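Long-range contacts in FEZ-1 protein (Fluoribacter gormanii, PDB 5WCK), which probably hydrolyses the amide bond of beta-lactam antibiotics as a monomeric subclass B3 metallo-beta-lactamase with two zinc ions in its active site: residues Pro7-Gly15 with Tyr225-Phe236; His144-Gly152 with Thr188-Ser199. The protein carries 2 engineered substitutions. All coordinates share one frame; numbering follows the deposited sequence. Where two conformers were deposited one is given.

Contact 1: Pro7-Gly15 with Tyr225-Phe236. Engineered in segment 225-236: S229 (natural residue Gln).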
# COMPACT_ATOMS: atom_id res chain seq x y z
N PRO A 7 2.50 -17.94 1.24
CA PRO A 7 3.43 -17.33 2.19
C PRO A 7 4.74 -16.92 1.52
O PRO A 7 5.17 -17.46 0.48
CB PRO A 7 3.67 -18.40 3.27
CG PRO A 7 3.09 -19.68 2.73
CD PRO A 7 2.12 -19.31 1.63
N PHE A 8 5.37 -15.92 2.13
CA PHE A 8 6.63 -15.41 1.65
C PHE A 8 7.53 -15.21 2.86
O PHE A 8 7.05 -14.79 3.90
CB PHE A 8 6.46 -14.10 0.88
CG PHE A 8 7.64 -13.74 0.01
CD1 PHE A 8 7.73 -14.23 -1.29
CD2 PHE A 8 8.70 -13.01 0.50
CE1 PHE A 8 8.83 -13.95 -2.07
CE2 PHE A 8 9.81 -12.75 -0.28
CZ PHE A 8 9.87 -13.19 -1.58
N PRO A 9 8.83 -15.52 2.78
CA PRO A 9 9.70 -15.34 3.95
C PRO A 9 9.84 -13.87 4.30
O PRO A 9 10.12 -13.05 3.42
CB PRO A 9 11.07 -15.89 3.51
CG PRO A 9 11.00 -15.98 2.01
CD PRO A 9 9.54 -16.10 1.64
N PRO A 10 9.65 -13.48 5.58
CA PRO A 10 9.81 -12.08 5.96
C PRO A 10 11.30 -11.70 5.98
O PRO A 10 12.17 -12.58 6.17
CB PRO A 10 9.17 -12.04 7.35
CG PRO A 10 9.44 -13.43 7.92
CD PRO A 10 9.30 -14.35 6.72
N PHE A 11 11.61 -10.42 5.80
CA PHE A 11 12.98 -9.97 5.72
C PHE A 11 13.05 -8.47 5.98
O PHE A 11 12.04 -7.78 5.88
CB PHE A 11 13.63 -10.33 4.38
CG PHE A 11 13.00 -9.68 3.18
CD1 PHE A 11 11.87 -10.24 2.60
CD2 PHE A 11 13.51 -8.51 2.66
CE1 PHE A 11 11.29 -9.64 1.50
CE2 PHE A 11 12.93 -7.90 1.57
CZ PHE A 11 11.82 -8.46 1.00
N ARG A 12 14.25 -8.00 6.33
CA ARG A 12 14.52 -6.59 6.44
C ARG A 12 14.80 -6.00 5.05
O ARG A 12 15.71 -6.45 4.34
CB ARG A 12 15.69 -6.34 7.39
CG ARG A 12 15.87 -4.90 7.81
CD ARG A 12 16.74 -4.76 9.04
NE ARG A 12 18.11 -5.04 8.67
CZ ARG A 12 18.92 -4.15 8.12
NH1 ARG A 12 18.52 -2.90 7.96
NH2 ARG A 12 20.14 -4.50 7.75
N ILE A 13 14.06 -4.95 4.68
CA ILE A 13 14.24 -4.27 3.40
C ILE A 13 15.43 -3.30 3.51
O ILE A 13 16.36 -3.35 2.75
CB ILE A 13 12.95 -3.55 2.96
CG1 ILE A 13 11.80 -4.53 2.73
CG2 ILE A 13 13.22 -2.68 1.74
CD1 ILE A 13 10.40 -3.92 2.67
N ALA A 14 15.37 -2.41 4.50
CA ALA A 14 16.39 -1.37 4.72
C ALA A 14 16.06 -0.69 6.04
O ALA A 14 14.90 -0.60 6.39
CB ALA A 14 16.38 -0.36 3.60
N GLY A 15 17.08 -0.20 6.75
CA GLY A 15 16.83 0.49 8.02
C GLY A 15 15.92 -0.34 8.93
O GLY A 15 16.16 -1.53 9.15
N TYR A 225 14.34 -10.41 -3.90
CA TYR A 225 14.57 -11.22 -2.70
C TYR A 225 15.66 -12.26 -2.97
O TYR A 225 16.51 -12.47 -2.14
CB TYR A 225 13.31 -11.91 -2.20
CG TYR A 225 13.54 -12.75 -0.96
CD1 TYR A 225 13.68 -12.16 0.28
CD2 TYR A 225 13.69 -14.12 -1.06
CE1 TYR A 225 13.92 -12.92 1.42
CE2 TYR A 225 13.91 -14.89 0.07
CZ TYR A 225 14.04 -14.29 1.31
OH TYR A 225 14.26 -15.07 2.41
N VAL A 226 15.60 -12.90 -4.15
CA VAL A 226 16.65 -13.83 -4.54
C VAL A 226 18.01 -13.13 -4.53
O VAL A 226 18.98 -13.70 -4.01
CB VAL A 226 16.34 -14.49 -5.89
CG1 VAL A 226 17.55 -15.25 -6.42
CG2 VAL A 226 15.14 -15.40 -5.79
N LEU A 227 18.11 -11.91 -5.08
CA LEU A 227 19.38 -11.17 -5.07
C LEU A 227 19.81 -10.88 -3.62
O LEU A 227 20.99 -10.90 -3.31
CB LEU A 227 19.25 -9.87 -5.87
CG LEU A 227 19.07 -10.04 -7.37
CD1 LEU A 227 18.85 -8.69 -8.03
CD2 LEU A 227 20.25 -10.74 -8.02
N LEU A 228 18.85 -10.52 -2.76
CA LEU A 228 19.17 -10.21 -1.38
C LEU A 228 19.72 -11.45 -0.66
O LEU A 228 20.71 -11.34 0.09
CB LEU A 228 17.92 -9.71 -0.68
CG LEU A 228 18.13 -9.34 0.79
CD1 LEU A 228 19.04 -8.13 0.91
CD2 LEU A 228 16.80 -9.12 1.45
N SER A 229 19.09 -12.61 -0.88
CA SER A 229 19.54 -13.88 -0.27
C SER A 229 20.96 -14.21 -0.75
O SER A 229 21.75 -14.78 0.02
CB SER A 229 18.60 -15.02 -0.57
OG SER A 229 17.35 -14.82 0.07
N LYS A 230 21.29 -13.83 -1.99
CA LYS A 230 22.64 -14.05 -2.55
C LYS A 230 23.67 -13.05 -1.99
O LYS A 230 24.84 -13.18 -2.28
CB LYS A 230 22.61 -14.01 -4.09
CG LYS A 230 21.83 -15.16 -4.71
CD LYS A 230 21.95 -15.31 -6.21
CE LYS A 230 21.97 -14.03 -7.01
NZ LYS A 230 22.19 -14.31 -8.45
N GLY A 231 23.22 -12.05 -1.22
CA GLY A 231 24.11 -11.08 -0.56
C GLY A 231 24.36 -9.82 -1.35
O GLY A 231 25.27 -9.06 -1.04
N GLN A 232 23.54 -9.57 -2.37
CA GLN A 232 23.75 -8.36 -3.19
C GLN A 232 23.44 -7.09 -2.37
O GLN A 232 22.66 -7.23 -1.44
CB GLN A 232 22.93 -8.50 -4.48
CG GLN A 232 22.54 -7.20 -5.11
CD GLN A 232 22.30 -7.27 -6.59
OE1 GLN A 232 22.72 -8.19 -7.26
NE2 GLN A 232 21.67 -6.22 -7.09
N ASN A 233 24.19 -6.00 -2.66
CA ASN A 233 24.01 -4.63 -2.13
C ASN A 233 22.62 -4.27 -2.57
O ASN A 233 22.36 -4.29 -3.75
CB ASN A 233 24.84 -3.54 -2.78
N ASN A 234 21.94 -3.76 -1.60
CA ASN A 234 20.49 -3.68 -1.50
C ASN A 234 19.79 -3.66 -2.84
O ASN A 234 19.75 -2.67 -3.43
CB ASN A 234 20.12 -2.56 -0.55
CG ASN A 234 18.77 -2.88 0.03
OD1 ASN A 234 18.03 -3.61 -0.60
ND2 ASN A 234 18.49 -2.35 1.19
N PRO A 235 19.28 -4.81 -3.30
CA PRO A 235 18.54 -4.83 -4.55
C PRO A 235 17.19 -4.09 -4.52
O PRO A 235 16.63 -3.83 -5.59
CB PRO A 235 18.28 -6.31 -4.83
CG PRO A 235 18.40 -6.97 -3.48
CD PRO A 235 19.41 -6.15 -2.71
N PHE A 236 16.73 -3.72 -3.31
CA PHE A 236 15.48 -2.96 -3.19
C PHE A 236 15.76 -1.48 -3.42
O PHE A 236 14.83 -0.72 -3.58
CB PHE A 236 14.78 -3.26 -1.87
CG PHE A 236 14.23 -4.67 -1.86
CD1 PHE A 236 13.03 -4.96 -2.47
CD2 PHE A 236 14.99 -5.71 -1.37
CE1 PHE A 236 12.56 -6.26 -2.54
CE2 PHE A 236 14.52 -7.01 -1.42
CZ PHE A 236 13.32 -7.29 -2.03
O HOH W 1 14.30 -13.96 4.94

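Contact 2: His144-Gly152 with Thr188-Ser199. With ZN (zinc ion), chain D.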
# COMPACT_ATOMS: atom_id res chain seq x y z
N HIS A 144 0.96 10.43 1.17
CA HIS A 144 0.73 11.21 -0.04
C HIS A 144 -0.55 10.73 -0.71
O HIS A 144 -0.66 9.55 -1.04
CB HIS A 144 1.90 11.12 -1.02
CG HIS A 144 3.20 11.54 -0.44
ND1 HIS A 144 3.70 12.82 -0.57
CD2 HIS A 144 4.09 10.85 0.30
CE1 HIS A 144 4.88 12.87 0.03
NE2 HIS A 144 5.13 11.69 0.57
N LEU A 145 -1.49 11.65 -0.91
CA LEU A 145 -2.69 11.33 -1.64
C LEU A 145 -2.34 11.20 -3.12
O LEU A 145 -1.96 12.18 -3.78
CB LEU A 145 -3.74 12.41 -1.38
CG LEU A 145 -5.09 12.23 -2.06
CD1 LEU A 145 -5.76 10.94 -1.69
CD2 LEU A 145 -6.00 13.41 -1.72
N THR A 146 -2.51 9.98 -3.64
CA THR A 146 -2.32 9.67 -5.04
C THR A 146 -3.59 8.99 -5.52
O THR A 146 -3.65 7.77 -5.65
CB THR A 146 -1.07 8.81 -5.25
OG1 THR A 146 -1.14 7.60 -4.49
CG2 THR A 146 0.17 9.59 -4.88
N PRO A 147 -4.66 9.78 -5.73
CA PRO A 147 -5.98 9.22 -5.98
C PRO A 147 -6.20 8.77 -7.42
O PRO A 147 -5.39 9.02 -8.31
CB PRO A 147 -6.88 10.41 -5.63
CG PRO A 147 -6.09 11.60 -6.10
CD PRO A 147 -4.65 11.25 -5.77
N GLY A 148 -7.32 8.07 -7.60
CA GLY A 148 -7.76 7.54 -8.89
C GLY A 148 -8.14 6.08 -8.77
O GLY A 148 -9.32 5.71 -8.95
N HIS A 149 -7.16 5.24 -8.39
CA HIS A 149 -7.40 3.82 -8.15
C HIS A 149 -8.46 3.64 -7.06
O HIS A 149 -9.33 2.78 -7.18
CB HIS A 149 -6.08 3.09 -7.86
CG HIS A 149 -6.29 1.63 -7.66
ND1 HIS A 149 -6.39 0.74 -8.70
CD2 HIS A 149 -6.48 0.93 -6.52
CE1 HIS A 149 -6.62 -0.48 -8.20
NE2 HIS A 149 -6.68 -0.38 -6.86
N THR A 150 -8.31 4.40 -5.97
CA THR A 150 -9.38 4.68 -5.03
C THR A 150 -9.37 6.17 -4.76
O THR A 150 -8.43 6.88 -5.12
CB THR A 150 -9.26 3.90 -3.70
OG1 THR A 150 -8.16 4.45 -2.97
CG2 THR A 150 -9.12 2.41 -3.88
N ARG A 151 -10.45 6.68 -4.16
CA ARG A 151 -10.54 8.12 -3.93
C ARG A 151 -9.42 8.58 -3.00
O ARG A 151 -8.95 9.72 -3.12
CB ARG A 151 -11.88 8.44 -3.26
CG ARG A 151 -13.10 8.11 -4.09
CD ARG A 151 -14.34 8.39 -3.27
NE ARG A 151 -15.61 8.15 -3.93
CZ ARG A 151 -16.22 8.98 -4.76
NH1 ARG A 151 -15.64 10.12 -5.12
NH2 ARG A 151 -17.42 8.64 -5.24
N GLY A 152 -9.02 7.72 -2.05
CA GLY A 152 -8.04 8.07 -1.03
C GLY A 152 -6.76 7.26 -1.08
O GLY A 152 -6.05 7.20 -0.08
N THR A 188 -20.35 8.31 -10.47
CA THR A 188 -20.19 8.34 -9.01
C THR A 188 -18.93 9.10 -8.58
O THR A 188 -18.87 9.62 -7.47
CB THR A 188 -20.18 6.91 -8.46
OG1 THR A 188 -19.08 6.21 -9.06
CG2 THR A 188 -21.48 6.18 -8.73
N TYR A 189 -17.92 9.13 -9.45
CA TYR A 189 -16.59 9.70 -9.16
C TYR A 189 -16.15 10.56 -10.34
O TYR A 189 -15.26 10.19 -11.10
CB TYR A 189 -15.64 8.54 -8.86
CG TYR A 189 -14.22 8.84 -8.44
CD1 TYR A 189 -13.76 10.09 -8.07
CD2 TYR A 189 -13.31 7.78 -8.41
CE1 TYR A 189 -12.44 10.31 -7.70
CE2 TYR A 189 -12.00 7.97 -8.00
CZ TYR A 189 -11.55 9.24 -7.70
OH TYR A 189 -10.24 9.41 -7.30
N PRO A 190 -16.79 11.72 -10.57
CA PRO A 190 -16.51 12.50 -11.77
C PRO A 190 -15.05 12.92 -11.96
O PRO A 190 -14.61 13.06 -13.11
CB PRO A 190 -17.40 13.74 -11.61
CG PRO A 190 -18.50 13.28 -10.68
CD PRO A 190 -17.89 12.27 -9.75
N LYS A 191 -14.34 13.11 -10.85
CA LYS A 191 -12.94 13.61 -10.96
C LYS A 191 -11.94 12.45 -11.09
O LYS A 191 -10.72 12.68 -10.95
CB LYS A 191 -12.60 14.46 -9.73
CG LYS A 191 -13.37 15.78 -9.69
CD LYS A 191 -12.93 16.73 -8.61
CE LYS A 191 -13.66 18.05 -8.72
NZ LYS A 191 -13.28 18.98 -7.63
N ILE A 192 -12.41 11.23 -11.36
CA ILE A 192 -11.51 10.07 -11.41
C ILE A 192 -10.31 10.35 -12.34
O ILE A 192 -9.18 10.08 -11.92
CB ILE A 192 -12.24 8.77 -11.80
CG1 ILE A 192 -11.30 7.55 -11.73
CG2 ILE A 192 -12.97 8.87 -13.13
CD1 ILE A 192 -12.00 6.24 -11.88
N ALA A 193 -10.53 10.81 -13.57
CA ALA A 193 -9.41 11.01 -14.52
C ALA A 193 -8.51 12.17 -14.05
O ALA A 193 -7.28 12.08 -14.11
CB ALA A 193 -9.91 11.21 -15.93
N GLU A 194 -9.10 13.25 -13.52
CA GLU A 194 -8.31 14.37 -13.01
C GLU A 194 -7.41 13.88 -11.86
O GLU A 194 -6.26 14.32 -11.72
CB GLU A 194 -9.23 15.50 -12.57
CG GLU A 194 -10.05 16.07 -13.71
CD GLU A 194 -11.08 17.09 -13.24
OE1 GLU A 194 -10.68 17.98 -12.46
OE2 GLU A 194 -12.26 16.99 -13.64
N ASP A 195 -7.96 12.97 -11.05
CA ASP A 195 -7.25 12.41 -9.90
C ASP A 195 -6.05 11.56 -10.35
O ASP A 195 -4.94 11.73 -9.82
CB ASP A 195 -8.22 11.63 -9.00
CG ASP A 195 -8.95 12.52 -8.00
OD1 ASP A 195 -8.81 13.77 -8.05
OD2 ASP A 195 -9.67 11.94 -7.15
N TYR A 196 -6.26 10.66 -11.32
CA TYR A 196 -5.14 9.88 -11.87
C TYR A 196 -4.06 10.82 -12.42
O TYR A 196 -2.85 10.57 -12.23
CB TYR A 196 -5.61 8.94 -12.98
CG TYR A 196 -6.15 7.60 -12.54
CD1 TYR A 196 -5.30 6.56 -12.21
CD2 TYR A 196 -7.51 7.33 -12.55
CE1 TYR A 196 -5.78 5.30 -11.87
CE2 TYR A 196 -8.01 6.10 -12.16
CZ TYR A 196 -7.14 5.06 -11.85
OH TYR A 196 -7.61 3.82 -11.51
N LYS A 197 -4.48 11.88 -13.11
CA LYS A 197 -3.50 12.82 -13.70
C LYS A 197 -2.68 13.51 -12.62
O LYS A 197 -1.47 13.67 -12.74
CB LYS A 197 -4.21 13.81 -14.63
CG LYS A 197 -4.79 13.15 -15.87
CD LYS A 197 -5.71 14.03 -16.69
CE LYS A 197 -6.48 13.26 -17.74
NZ LYS A 197 -7.36 14.18 -18.50
N HIS A 198 -3.35 13.89 -11.53
CA HIS A 198 -2.66 14.46 -10.39
C HIS A 198 -1.67 13.46 -9.80
O HIS A 198 -0.53 13.82 -9.49
CB HIS A 198 -3.67 14.94 -9.33
CG HIS A 198 -3.00 15.46 -8.11
ND1 HIS A 198 -2.31 16.67 -8.12
CD2 HIS A 198 -2.88 14.95 -6.87
CE1 HIS A 198 -1.82 16.87 -6.90
NE2 HIS A 198 -2.13 15.84 -6.14
N SER A 199 -2.09 12.20 -9.65
CA SER A 199 -1.21 11.17 -9.12
C SER A 199 0.05 11.03 -10.00
O SER A 199 1.15 10.84 -9.49
CB SER A 199 -1.89 9.86 -9.00
OG SER A 199 -2.85 9.89 -7.97
ZN ZN D . -7.10 -1.84 -5.43
O HOH W 2 -1.47 14.72 -3.55
O HOH W 3 -10.30 11.78 -4.47
O HOH W 4 -6.48 -3.70 -5.29

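Contact 1: Pro7-Gly15 with Tyr225-Phe236
F8 turns the edge of its ring to a face of the Y225 ring, a T-shaped pair with centroids 5.1 Å apart and planes at 72°. F8 CZ lies 3.7 Å from Y225 CB. P9 packs its CG against the hydroxyl end of the same tyrosine, 3.4 Å from Y225 OH. F11 fills the middle of the contact. Its CG sits between the backbone N and the carbonyl carbon (chi1 63°), which directs the ring at the helix. F11 CD1 meets Y225 CD1 at 3.5 Å, with the two rings tilted obliquely. F11 CD2 touches the L228 methyl CD2. The far rim of F11 slides past the F236 ring, with CE2 of each 3.5 Å apart and little overlap. I13 CG2 lies against F236 CB.

Polar bonds flank this apolar core. N234 ND2 donates to I13 O at 2.8 Å, near the plane of both groups. The same ND2 also bonds D162 OD2. N234 OD1 accepts from F236 N at 3.0 Å, an Asx turn that fixes the amide. A water links Y225 OH to P10 O.

Further out, L221 of the same helix touches F8, F11 and F236, and Y19 of the next strand meets the F11 ring. I13 and A14 both face L17 in a classic beta bulge. G231, with positive phi, forms a Schellman motif with the last helical turn. The aromatic cluster of F8, F11, Y225 and F236 joins the N-terminal sheet edge, strand 11-14, to late helix 221-229 within the alpha-beta/beta-alpha sandwich of the metallo-beta-lactamase superfamily.

Contact 2: His144-Gly152 with Thr188-Ser199
G148 lies flat against the Y196 ring. G148 CA sits 3.7 Å from the ring centroid, only 16° off the normal, a CH-pi contact over the face. G148 has positive phi, which favours glycine. The absence of a side chain lets the tyrosine come this close. Y196 OH reaches on past H149 CA and bonds G176 O.

R151 runs over a face of the Y189 ring in the reverse direction. R151 CG lies 4.1 Å from the ring centroid, close to the normal. The opposite face of Y189 packs on I192 CA. The chain of R151 is extended from CG to NE. This lays the guanidinium over the CG/CD1 side of the ring, planes 40° apart, with R151 NH1 3.5 Å from Y189 CD1. R151 NH2 reaches T188 O and donates to it at 2.8 Å, in the guanidinium plane but from above the carbonyl plane.

Y189 CG is anti to the backbone N (chi1 -176°), which sends the hydroxyl inward to D195. Y189 OH donates to the anti lone pair of D195 OD2 at 2.6 Å. A water also donates to D195 OD2 and to R151 O. The D195 side chain crosses the P147 ring at about a right angle, with D195 CB 3.6 Å from P147 CG. Nearby, a second water bridges L145 O and H198 NE2.

The H149 side chain leaves the backbone away from the helix, though CB still touches Y196 OH. H149 NE2 binds zinc at 2.1 Å, with H71, H73 and a water completing the site. H149 ND1 bonds G176 O, which orients the imidazole.

The loop after strand 139-145 thus rests on helix 192-204. Helix 239-262 touches A193 and K197 of that helix, and helix 95-103 touches L145 and R151.

Overall arrangement
The chain starts near strand 11-14, the first side of contact 1. It then builds the seven-stranded sheet and its helices. The zinc ligands H71, H73, D75 and H76 follow strand 64-68, in the loop and in helix 74-77. Strand 139-145 of the five-stranded sheet leads into the first side of contact 2. Two strands and a long loop follow before helix 192-204 closes that short loop. The chain passes H215 and reaches helix 221-229, where contact 1 closes the much larger loop. Contact 2 is nested within it. The contacts lie on opposite sides of the chain's centre, with centres 32 Å apart. Contact 1 ties the N-terminal sheet edge to a late helix. Contact 2 joins a zinc-binding loop to helix 192-204.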